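Local structure of sensor protein (Rhodopseudomonas palustris, 2OOL) at residues Tyr185-Asp190 with Asn290-Met295; Met282-Val287 with Gly294-His299; Ile286-Arg291 with Val320-Ile325. The protein senses light as a biliverdin-binding bacteriophytochrome and probably signals as a histidine kinase, this chain being its N-terminal chromophore-binding part. All blocks are in the same frame, centred on the assembly; numbering follows the deposited sequence.

Interaction 1: residues Tyr185-Asp190 with Asn290-Met295; sequences YQFAAD and NRLWGM
Trp-293 O is gripped twice: Phe-187 N donates to it at 3.0 Å, almost straight at 174° though tilted from the carbonyl plane, and a water donates to it at 2.8 Å. The same water also donates to Phe-187 O and so ties the two backbones together where strand 181-187 of the GAF-domain sheet is ending. Trp-293 and Gly-294 form a classic beta bulge, both facing Ile-286 on the next strand. Beyond it the antiparallel pairing is regular, Tyr-185 and Met-295 exchanging two backbone bonds, with Met-295 N to Tyr-185 O at 2.8 Å. Glycine suits the bulge because a side chain on Gly-294 would run into Tyr-185 O. On the face of Tyr-185 and Met-295, the Phe-187 ring brings CE1 to Leu-292 CG at 3.9 Å and to Met-295 CG at 4.0 Å; apolar chains suit this face by packing together, and Met-295 also touches the biliverdin. The other face carries Gln-186, whose CG lies anti to its backbone N (chi1 -174°) and whose extended chain runs across the Trp-293 indole. Its amide is 27° from parallel to the ring, while CG makes a CH-pi contact, 3.7 Å from the centroid of the six-membered ring.

Interaction 2: residues Met282-Val287 with Gly294-His299; sequences MSISIV and GMISCH. With LBV (3-[2-[(Z)-[3-(2-carboxyethyl)-5-[(Z)-(4-ethenyl-3-methyl-5-oxidanylidene-pyrrol-2-ylidene)methyl]-4-methyl-pyrrol-1-ium -2-ylidene]methyl]-5-[(Z)-[(3E)-3-ethylidene-4-methyl-5-oxidanylidene-pyrrolidin-2-ylidene]methyl]-4-methyl-1H-pyrrol-3- yl]propanoic acid), chain C.
Ser-283 and Ser-297, a non-hydrogen-bonded antiparallel pair in the GAF-domain hairpin, turn their hydroxyls to the biliverdin. Ser-297 OG, carried there by its position trans to the backbone N (chi1 -179°), donates to LBV O_D of ring D at 2.7 Å. Ser-283 OG donates to propionate oxygen LBV O1C, the modelled separation being doubtfully short. A water bridges Ser-297 OG and LBV O1C, donating to each at 2.8 Å. The CE1-NE2 side of the His-299 ring lies obliquely by LBV O_D, CE1 nearest at 2.9 Å, while ND1 bonds to Arg-181. With an alanine here, Arg-181 would probably be left without its mate and ring D, still held by Ser-297 OG, is likely to turn more easily. Met-295 CE adds an apolar touch, 3.9 Å from LBV CMC. Behind this shell, reciprocal backbone bonds of Met-282 with Cys-298 and Ile-284 with Ile-296 set the spacing. Arg-231 reaches Ser-283 OG and Ser-285 OG; the latter also bonds to Tyr-225 O. On the opposite face Met-282 CE meets Cys-298 SG at 3.9 Å. The chromophore face thus mixes an apolar touch with directed hydroxyl bonds that probably help to hold the propionate and ring D, whereas the opposite face is apolar.

Interaction 3: residues Ile286-Arg291 with Val320-Ile325; sequences IVRDNR and VLTWQI
Helix 308-332 of the GAF domain packs against its central antiparallel sheet, and here it meets the end of strand 280-288 and the tight turn that follows, the two short axes running 42° apart. Ile-286 points at the helix, its CG2 reaching Ile-325 CD1 at 3.7 Å and its CD1 meeting Leu-321 CD2 at 3.9 Å; branched, apolar chains suit a sheet-helix seam of this kind. Thr-322 meets the strand with both its methyl and its hydroxyl. Its CG2 methyl lies 3.2 Å from Val-287 O and alongside the Arg-288 chain, while OG1 bonds to Ala-318 O one turn back and accepts from a water at 2.8 Å, which in turn accepts from Val-287 N. Arg-288 bends at chi2 and chi3 (-142° and 98°) to pass beside Thr-322, so that NE donates to the helix carbonyl Thr-322 O at 3.1 Å from above the carbonyl plane, a bent bond. Its aliphatic part is used as well, CD resting 3.6 Å from Ile-325 CG2. The turn is closed by Arg-288 N to Arg-291 O and, weakly, Arg-291 N to Arg-288 O. Behind the contact, Leu-321 packs on helix 162-177 and Val-320 on helix 142-157; the Trp-323 ring meets Trp-323 of the second subunit edge-to-face.

Overall arrangement
The three contacts follow the same GAF-domain sheet. Interactions 1 and 2 lie on either side of strand 291-300, sharing Gly-294 and Met-295, and interactions 2 and 3 share Ile-286 and Val-287 of strand 280-288. Interaction 2 is wholly buried, with a backbone ladder, regular except at the bulge by Gly-294, and hydroxyls directed at the chromophore; interactions 1 and 3 are only partly buried. A water bridges backbones in interaction 1, strand and helix in interaction 3, and serine and chromophore in interaction 2. Interaction 3 alone brings in a helix, replacing strand pairing by apolar packing and an arginine bond. Trp-293 ties it to interaction 1: its N probably bonds to Ile-286 O, and its ring packs on Ile-325.

Interaction 1: residues Tyr185-Asp190 with Asn290-Met295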
loop_
_atom_site.group_PDB
_atom_site.type_symbol
_atom_site.label_atom_id
_atom_site.label_comp_id
_atom_site.label_asym_id
_atom_site.label_seq_id
_atom_site.Cartn_x
_atom_site.Cartn_y
_atom_site.Cartn_z
ATOM N N TYR A 185 11.254 2.776 -19.692
ATOM C CA TYR A 185 11.846 2.436 -20.979
ATOM C C TYR A 185 10.715 1.868 -21.816
ATOM O O TYR A 185 10.093 0.891 -21.403
ATOM C CB TYR A 185 12.887 1.324 -20.759
ATOM C CG TYR A 185 13.712 0.930 -21.969
ATOM C CD1 TYR A 185 13.542 -0.312 -22.593
ATOM C CD2 TYR A 185 14.682 1.762 -22.460
ATOM C CE1 TYR A 185 14.314 -0.687 -23.694
ATOM C CE2 TYR A 185 15.459 1.404 -23.583
ATOM C CZ TYR A 185 15.279 0.162 -24.183
ATOM O OH TYR A 185 16.056 -0.173 -25.311
ATOM N N GLN A 186 10.473 2.445 -22.992
ATOM C CA GLN A 186 9.364 2.010 -23.841
ATOM C C GLN A 186 9.917 1.378 -25.102
ATOM O O GLN A 186 10.864 1.901 -25.690
ATOM C CB GLN A 186 8.493 3.220 -24.264
ATOM C CG GLN A 186 7.226 2.829 -25.033
ATOM C CD GLN A 186 6.459 4.033 -25.566
ATOM O OE1 GLN A 186 5.332 3.906 -26.037
ATOM N NE2 GLN A 186 7.058 5.187 -25.492
ATOM N N PHE A 187 9.321 0.269 -25.520
ATOM C CA PHE A 187 9.782 -0.453 -26.738
ATOM C C PHE A 187 9.107 0.168 -27.979
ATOM O O PHE A 187 7.898 0.487 -27.934
ATOM C CB PHE A 187 9.459 -1.942 -26.634
ATOM C CG PHE A 187 10.378 -2.724 -25.678
ATOM C CD1 PHE A 187 9.886 -3.221 -24.488
ATOM C CD2 PHE A 187 11.733 -2.897 -25.967
ATOM C CE1 PHE A 187 10.719 -3.885 -23.599
ATOM C CE2 PHE A 187 12.561 -3.576 -25.118
ATOM C CZ PHE A 187 12.069 -4.072 -23.919
ATOM N N ALA A 188 9.913 0.404 -29.023
ATOM C CA ALA A 188 9.456 0.639 -30.414
ATOM C C ALA A 188 9.067 -0.688 -31.094
ATOM O O ALA A 188 9.370 -1.792 -30.591
ATOM C CB ALA A 188 10.593 1.287 -31.232
ATOM N N ALA A 189 8.461 -0.568 -32.262
ATOM C CA ALA A 189 7.982 -1.700 -33.061
ATOM C C ALA A 189 9.091 -2.688 -33.397
ATOM O O ALA A 189 8.839 -3.865 -33.443
ATOM C CB ALA A 189 7.322 -1.174 -34.333
ATOM N N ASP A 190 10.328 -2.207 -33.547
ATOM C CA ASP A 190 11.485 -3.070 -33.840
ATOM C C ASP A 190 12.236 -3.586 -32.597
ATOM O O ASP A 190 13.369 -4.074 -32.699
ATOM C CB ASP A 190 12.454 -2.351 -34.790
ATOM C CG ASP A 190 13.220 -1.185 -34.129
ATOM O OD1 ASP A 190 13.126 -0.969 -32.904
ATOM O OD2 ASP A 190 13.939 -0.475 -34.860
ATOM N N ASN A 290 -0.877 -8.827 -23.578
ATOM C CA ASN A 290 0.046 -9.956 -23.518
ATOM C C ASN A 290 1.342 -9.709 -24.288
ATOM O O ASN A 290 1.988 -10.641 -24.793
ATOM C CB ASN A 290 -0.634 -11.233 -24.020
ATOM C CG ASN A 290 -1.713 -11.757 -23.062
ATOM O OD1 ASN A 290 -2.894 -11.844 -23.426
ATOM N ND2 ASN A 290 -1.311 -12.135 -21.857
ATOM N N ARG A 291 1.748 -8.450 -24.322
ATOM C CA ARG A 291 2.906 -8.024 -25.069
ATOM C C ARG A 291 3.680 -7.046 -24.183
ATOM O O ARG A 291 3.072 -6.249 -23.479
ATOM C CB ARG A 291 2.403 -7.336 -26.331
ATOM C CG ARG A 291 3.351 -7.232 -27.485
ATOM C CD ARG A 291 2.644 -6.410 -28.601
ATOM N NE ARG A 291 3.475 -5.991 -29.733
ATOM C CZ ARG A 291 3.832 -6.765 -30.771
ATOM N NH1 ARG A 291 3.489 -8.071 -30.848
ATOM N NH2 ARG A 291 4.570 -6.224 -31.752
ATOM N N LEU A 292 5.004 -7.105 -24.234
ATOM C CA LEU A 292 5.881 -6.215 -23.462
ATOM C C LEU A 292 5.851 -4.791 -24.061
ATOM O O LEU A 292 6.271 -4.556 -25.195
ATOM C CB LEU A 292 7.306 -6.818 -23.402
ATOM C CG LEU A 292 8.267 -6.525 -22.242
ATOM C CD1 LEU A 292 7.637 -6.709 -20.846
ATOM C CD2 LEU A 292 9.519 -7.378 -22.392
ATOM N N TRP A 293 5.288 -3.849 -23.316
ATOM C CA TRP A 293 5.205 -2.470 -23.778
ATOM C C TRP A 293 6.450 -1.694 -23.428
ATOM O O TRP A 293 6.841 -0.762 -24.140
ATOM C CB TRP A 293 3.973 -1.821 -23.154
ATOM C CG TRP A 293 3.763 -0.380 -23.494
ATOM C CD1 TRP A 293 2.938 0.119 -24.459
ATOM C CD2 TRP A 293 4.344 0.764 -22.833
ATOM N NE1 TRP A 293 2.983 1.495 -24.453
ATOM C CE2 TRP A 293 3.834 1.912 -23.463
ATOM C CE3 TRP A 293 5.251 0.919 -21.784
ATOM C CZ2 TRP A 293 4.203 3.197 -23.084
ATOM C CZ3 TRP A 293 5.617 2.207 -21.402
ATOM C CH2 TRP A 293 5.082 3.323 -22.047
ATOM N N GLY A 294 7.036 -2.052 -22.292
ATOM C CA GLY A 294 8.193 -1.357 -21.712
ATOM C C GLY A 294 8.628 -1.967 -20.373
ATOM O O GLY A 294 8.121 -3.011 -19.954
ATOM N N MET A 295 9.586 -1.302 -19.717
ATOM C CA MET A 295 10.121 -1.731 -18.425
ATOM C C MET A 295 10.411 -0.520 -17.539
ATOM O O MET A 295 10.787 0.537 -18.042
ATOM C CB MET A 295 11.458 -2.450 -18.609
ATOM C CG MET A 295 11.490 -3.516 -19.644
ATOM S SD MET A 295 11.464 -5.200 -18.975
ATOM C CE MET A 295 13.241 -5.426 -18.821
HETATM O O HOH W 1 5.669 0.369 -26.439
#

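Interaction 2: residues Met282-Val287 with Gly294-His299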
loop_
_atom_site.group_PDB
_atom_site.type_symbol
_atom_site.label_atom_id
_atom_site.label_comp_id
_atom_site.label_asym_id
_atom_site.label_seq_id
_atom_site.Cartn_x
_atom_site.Cartn_y
_atom_site.Cartn_z
ATOM N N MET A 282 17.238 -3.631 -10.773
ATOM C CA MET A 282 15.922 -4.234 -10.608
ATOM C C MET A 282 14.988 -3.717 -11.681
ATOM O O MET A 282 14.926 -2.488 -11.930
ATOM C CB MET A 282 15.315 -3.860 -9.259
ATOM C CG MET A 282 13.846 -4.365 -9.133
ATOM S SD MET A 282 13.126 -4.070 -7.508
ATOM C CE MET A 282 13.166 -2.329 -7.414
ATOM N N SER A 283 14.200 -4.601 -12.264
ATOM C CA SER A 283 13.252 -4.159 -13.271
ATOM C C SER A 283 11.901 -4.856 -13.160
ATOM O O SER A 283 11.795 -5.926 -12.617
ATOM C CB SER A 283 13.875 -4.251 -14.684
ATOM O OG SER A 283 14.392 -5.538 -14.982
ATOM N N ILE A 284 10.873 -4.135 -13.622
ATOM C CA ILE A 284 9.485 -4.538 -13.592
ATOM C C ILE A 284 8.942 -4.306 -14.998
ATOM O O ILE A 284 9.064 -3.200 -15.574
ATOM C CB ILE A 284 8.657 -3.697 -12.590
ATOM C CG1 ILE A 284 9.225 -3.742 -11.148
ATOM C CG2 ILE A 284 7.219 -4.096 -12.615
ATOM C CD1 ILE A 284 10.072 -2.564 -10.828
ATOM N N SER A 285 8.323 -5.328 -15.550
ATOM C CA SER A 285 7.699 -5.297 -16.893
ATOM C C SER A 285 6.441 -4.434 -16.958
ATOM O O SER A 285 5.681 -4.346 -15.998
ATOM C CB SER A 285 7.367 -6.755 -17.327
ATOM O OG SER A 285 8.577 -7.491 -17.448
ATOM N N ILE A 286 6.209 -3.796 -18.097
ATOM C CA ILE A 286 4.893 -3.211 -18.375
ATOM C C ILE A 286 4.316 -3.987 -19.531
ATOM O O ILE A 286 4.918 -4.050 -20.591
ATOM C CB ILE A 286 4.968 -1.700 -18.728
ATOM C CG1 ILE A 286 5.644 -0.927 -17.587
ATOM C CG2 ILE A 286 3.554 -1.147 -19.106
ATOM C CD1 ILE A 286 6.057 0.514 -17.977
ATOM N N VAL A 287 3.164 -4.602 -19.299
ATOM C CA VAL A 287 2.586 -5.575 -20.224
ATOM C C VAL A 287 1.188 -5.164 -20.653
ATOM O O VAL A 287 0.251 -5.100 -19.841
ATOM C CB VAL A 287 2.517 -6.990 -19.564
ATOM C CG1 VAL A 287 1.762 -8.022 -20.441
ATOM C CG2 VAL A 287 3.942 -7.519 -19.234
ATOM N N GLY A 294 7.036 -2.052 -22.292
ATOM C CA GLY A 294 8.193 -1.357 -21.712
ATOM C C GLY A 294 8.628 -1.967 -20.373
ATOM O O GLY A 294 8.121 -3.011 -19.954
ATOM N N MET A 295 9.586 -1.302 -19.717
ATOM C CA MET A 295 10.121 -1.731 -18.425
ATOM C C MET A 295 10.411 -0.520 -17.539
ATOM O O MET A 295 10.787 0.537 -18.042
ATOM C CB MET A 295 11.458 -2.450 -18.609
ATOM C CG MET A 295 11.490 -3.516 -19.644
ATOM S SD MET A 295 11.464 -5.200 -18.975
ATOM C CE MET A 295 13.241 -5.426 -18.821
ATOM N N ILE A 296 10.199 -0.686 -16.236
ATOM C CA ILE A 296 10.736 0.200 -15.218
ATOM C C ILE A 296 12.054 -0.415 -14.808
ATOM O O ILE A 296 12.097 -1.538 -14.332
ATOM C CB ILE A 296 9.813 0.296 -13.999
ATOM C CG1 ILE A 296 8.407 0.685 -14.461
ATOM C CG2 ILE A 296 10.379 1.289 -12.985
ATOM C CD1 ILE A 296 7.464 1.119 -13.352
ATOM N N SER A 297 13.137 0.299 -15.095
ATOM C CA SER A 297 14.490 -0.167 -14.831
ATOM C C SER A 297 15.116 0.709 -13.737
ATOM O O SER A 297 15.159 1.932 -13.864
ATOM C CB SER A 297 15.326 0.001 -16.092
ATOM O OG SER A 297 16.671 -0.444 -15.928
ATOM N N CYS A 298 15.589 0.054 -12.682
ATOM C CA CYS A 298 16.072 0.678 -11.468
ATOM C C CYS A 298 17.567 0.318 -11.270
ATOM O O CYS A 298 17.918 -0.827 -11.162
ATOM C CB CYS A 298 15.249 0.171 -10.278
ATOM S SG CYS A 298 13.425 0.118 -10.460
ATOM N N HIS A 299 18.439 1.320 -11.212
ATOM C CA HIS A 299 19.864 1.079 -11.042
ATOM C C HIS A 299 20.386 1.754 -9.767
ATOM O O HIS A 299 19.903 2.814 -9.361
ATOM C CB HIS A 299 20.623 1.689 -12.211
ATOM C CG HIS A 299 20.451 0.963 -13.502
ATOM N ND1 HIS A 299 20.822 1.524 -14.710
ATOM C CD2 HIS A 299 19.912 -0.254 -13.788
ATOM C CE1 HIS A 299 20.541 0.668 -15.682
ATOM N NE2 HIS A 299 19.999 -0.417 -15.150
HETATM C C1A LBV C . 23.596 -7.006 -24.340
HETATM C C1B LBV C . 20.943 -9.781 -22.102
HETATM O O1B LBV C . 19.205 -13.702 -17.253
HETATM C C1C LBV C . 18.478 -6.954 -19.545
HETATM O O1C LBV C . 16.756 -5.239 -14.948
HETATM C C1D LBV C . 18.851 -2.263 -20.093
HETATM C C2A LBV C . 24.084 -7.920 -25.437
HETATM C C2B LBV C . 20.379 -10.921 -21.513
HETATM O O2B LBV C . 17.449 -12.401 -16.988
HETATM C C2C LBV C . 17.606 -6.326 -18.631
HETATM O O2C LBV C . 18.940 -5.406 -15.257
HETATM C C2D LBV C . 18.798 -1.157 -20.966
HETATM C C3A LBV C . 23.328 -9.188 -25.004
HETATM C C3B LBV C . 19.499 -10.505 -20.517
HETATM C C3C LBV C . 17.659 -4.968 -18.901
HETATM C C3D LBV C . 18.675 -0.043 -20.164
HETATM C C4A LBV C . 22.559 -8.911 -23.840
HETATM C C4B LBV C . 19.493 -9.079 -20.535
HETATM C C4C LBV C . 18.580 -4.764 -19.944
HETATM C C4D LBV C . 18.663 -0.491 -18.836
HETATM C CAA LBV C . 23.356 -10.446 -25.649
HETATM C CAB LBV C . 18.693 -11.435 -19.596
HETATM C CAC LBV C . 16.715 -6.906 -17.508
HETATM C CAD LBV C . 18.618 1.249 -20.631
HETATM C CBA LBV C . 24.098 -10.845 -26.968
HETATM C CBB LBV C . 19.304 -11.544 -18.213
HETATM C CBC LBV C . 17.541 -7.119 -16.201
HETATM C CBD LBV C . 18.475 2.355 -19.802
HETATM C CGB LBV C . 18.579 -12.647 -17.416
HETATM C CGC LBV C . 17.770 -5.806 -15.383
HETATM C CHB LBV C . 21.797 -9.909 -23.206
HETATM C CHC LBV C . 18.687 -8.350 -19.607
HETATM C CHD LBV C . 18.957 -3.567 -20.558
HETATM C CMA LBV C . 25.605 -8.086 -25.296
HETATM C CMB LBV C . 20.700 -12.390 -21.872
HETATM C CMC LBV C . 16.810 -3.945 -18.117
HETATM C CMD LBV C . 18.845 -1.128 -22.509
HETATM N N_A LBV C . 22.748 -7.631 -23.497
HETATM O O_A LBV C . 23.923 -5.828 -24.223
HETATM N N_B LBV C . 20.364 -8.730 -21.496
HETATM N N_C LBV C . 19.033 -5.974 -20.278
HETATM N N_D LBV C . 18.787 -1.817 -18.851
HETATM O O_D LBV C . 18.568 0.181 -17.795
HETATM O O HOH W 2 17.178 -2.608 -14.192
#

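Interaction 3: residues Ile286-Arg291 with Val320-Ile325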
loop_
_atom_site.group_PDB
_atom_site.type_symbol
_atom_site.label_atom_id
_atom_site.label_comp_id
_atom_site.label_asym_id
_atom_site.label_seq_id
_atom_site.Cartn_x
_atom_site.Cartn_y
_atom_site.Cartn_z
ATOM N N ILE A 286 6.209 -3.796 -18.097
ATOM C CA ILE A 286 4.893 -3.211 -18.375
ATOM C C ILE A 286 4.316 -3.987 -19.531
ATOM O O ILE A 286 4.918 -4.050 -20.591
ATOM C CB ILE A 286 4.968 -1.700 -18.728
ATOM C CG1 ILE A 286 5.644 -0.927 -17.587
ATOM C CG2 ILE A 286 3.554 -1.147 -19.106
ATOM C CD1 ILE A 286 6.057 0.514 -17.977
ATOM N N VAL A 287 3.164 -4.602 -19.299
ATOM C CA VAL A 287 2.586 -5.575 -20.224
ATOM C C VAL A 287 1.188 -5.164 -20.653
ATOM O O VAL A 287 0.251 -5.100 -19.841
ATOM C CB VAL A 287 2.517 -6.990 -19.564
ATOM C CG1 VAL A 287 1.762 -8.022 -20.441
ATOM C CG2 VAL A 287 3.942 -7.519 -19.234
ATOM N N ARG A 288 1.035 -4.933 -21.950
ATOM C CA ARG A 288 -0.255 -4.569 -22.530
ATOM C C ARG A 288 -0.617 -5.552 -23.654
ATOM O O ARG A 288 0.187 -5.780 -24.553
ATOM C CB ARG A 288 -0.199 -3.144 -23.083
ATOM C CG ARG A 288 -0.077 -2.033 -22.016
ATOM C CD ARG A 288 -0.910 -0.752 -22.354
ATOM N NE ARG A 288 -2.171 -0.812 -21.612
ATOM C CZ ARG A 288 -3.398 -0.851 -22.120
ATOM N NH1 ARG A 288 -3.635 -0.745 -23.429
ATOM N NH2 ARG A 288 -4.423 -0.960 -21.278
ATOM N N ASP A 289 -1.821 -6.120 -23.601
ATOM C CA ASP A 289 -2.283 -7.101 -24.603
ATOM C C ASP A 289 -1.315 -8.293 -24.725
ATOM O O ASP A 289 -0.952 -8.693 -25.843
ATOM C CB ASP A 289 -2.461 -6.444 -25.994
ATOM C CG ASP A 289 -3.170 -5.080 -25.939
ATOM O OD1 ASP A 289 -4.072 -4.894 -25.086
ATOM O OD2 ASP A 289 -2.827 -4.186 -26.753
ATOM N N ASN A 290 -0.877 -8.827 -23.578
ATOM C CA ASN A 290 0.046 -9.956 -23.518
ATOM C C ASN A 290 1.342 -9.709 -24.288
ATOM O O ASN A 290 1.988 -10.641 -24.793
ATOM C CB ASN A 290 -0.634 -11.233 -24.020
ATOM C CG ASN A 290 -1.713 -11.757 -23.062
ATOM O OD1 ASN A 290 -2.894 -11.844 -23.426
ATOM N ND2 ASN A 290 -1.311 -12.135 -21.857
ATOM N N ARG A 291 1.748 -8.450 -24.322
ATOM C CA ARG A 291 2.906 -8.024 -25.069
ATOM C C ARG A 291 3.680 -7.046 -24.183
ATOM O O ARG A 291 3.072 -6.249 -23.479
ATOM C CB ARG A 291 2.403 -7.336 -26.331
ATOM C CG ARG A 291 3.351 -7.232 -27.485
ATOM C CD ARG A 291 2.644 -6.410 -28.601
ATOM N NE ARG A 291 3.475 -5.991 -29.733
ATOM C CZ ARG A 291 3.832 -6.765 -30.771
ATOM N NH1 ARG A 291 3.489 -8.071 -30.848
ATOM N NH2 ARG A 291 4.570 -6.224 -31.752
ATOM N N VAL A 320 -0.870 -0.204 -12.265
ATOM C CA VAL A 320 -1.734 0.994 -12.390
ATOM C C VAL A 320 -1.290 1.898 -13.534
ATOM O O VAL A 320 -2.146 2.490 -14.258
ATOM C CB VAL A 320 -1.767 1.820 -11.090
ATOM C CG1 VAL A 320 -2.581 3.196 -11.273
ATOM C CG2 VAL A 320 -2.330 0.997 -9.965
ATOM N N LEU A 321 0.038 2.050 -13.665
ATOM C CA LEU A 321 0.647 2.764 -14.795
ATOM C C LEU A 321 0.161 2.095 -16.089
ATOM O O LEU A 321 -0.313 2.765 -17.010
ATOM C CB LEU A 321 2.189 2.701 -14.727
ATOM C CG LEU A 321 2.990 3.410 -15.839
ATOM C CD1 LEU A 321 2.618 4.924 -15.961
ATOM C CD2 LEU A 321 4.498 3.250 -15.726
ATOM N N THR A 322 0.272 0.778 -16.149
ATOM C CA THR A 322 -0.168 0.010 -17.314
ATOM C C THR A 322 -1.600 0.340 -17.720
ATOM O O THR A 322 -1.868 0.630 -18.887
ATOM C CB THR A 322 -0.010 -1.493 -17.042
ATOM O OG1 THR A 322 1.348 -1.750 -16.626
ATOM C CG2 THR A 322 -0.365 -2.333 -18.288
ATOM N N TRP A 323 -2.522 0.342 -16.769
ATOM C CA TRP A 323 -3.900 0.761 -17.058
ATOM C C TRP A 323 -4.001 2.194 -17.610
ATOM O O TRP A 323 -4.781 2.464 -18.540
ATOM C CB TRP A 323 -4.731 0.688 -15.790
ATOM C CG TRP A 323 -6.087 1.219 -15.937
ATOM C CD1 TRP A 323 -6.548 2.414 -15.505
ATOM C CD2 TRP A 323 -7.189 0.558 -16.557
ATOM N NE1 TRP A 323 -7.870 2.555 -15.829
ATOM C CE2 TRP A 323 -8.290 1.431 -16.483
ATOM C CE3 TRP A 323 -7.347 -0.681 -17.189
ATOM C CZ2 TRP A 323 -9.547 1.103 -17.004
ATOM C CZ3 TRP A 323 -8.606 -1.014 -17.701
ATOM C CH2 TRP A 323 -9.683 -0.122 -17.608
ATOM N N GLN A 324 -3.234 3.115 -17.029
ATOM C CA GLN A 324 -3.311 4.501 -17.440
ATOM C C GLN A 324 -2.704 4.762 -18.820
ATOM O O GLN A 324 -3.163 5.645 -19.550
ATOM C CB GLN A 324 -2.678 5.423 -16.406
ATOM C CG GLN A 324 -3.113 6.898 -16.555
ATOM C CD GLN A 324 -4.561 7.190 -16.130
ATOM O OE1 GLN A 324 -5.340 6.292 -15.779
ATOM N NE2 GLN A 324 -4.905 8.456 -16.133
ATOM N N ILE A 325 -1.672 4.020 -19.173
ATOM C CA ILE A 325 -1.126 4.056 -20.531
ATOM C C ILE A 325 -2.242 3.843 -21.541
ATOM O O ILE A 325 -2.392 4.626 -22.488
ATOM C CB ILE A 325 -0.057 2.959 -20.737
ATOM C CG1 ILE A 325 1.265 3.375 -20.059
ATOM C CG2 ILE A 325 0.132 2.725 -22.228
ATOM C CD1 ILE A 325 2.259 2.249 -19.742
HETATM O O HOH W 3 2.030 -4.448 -16.726
#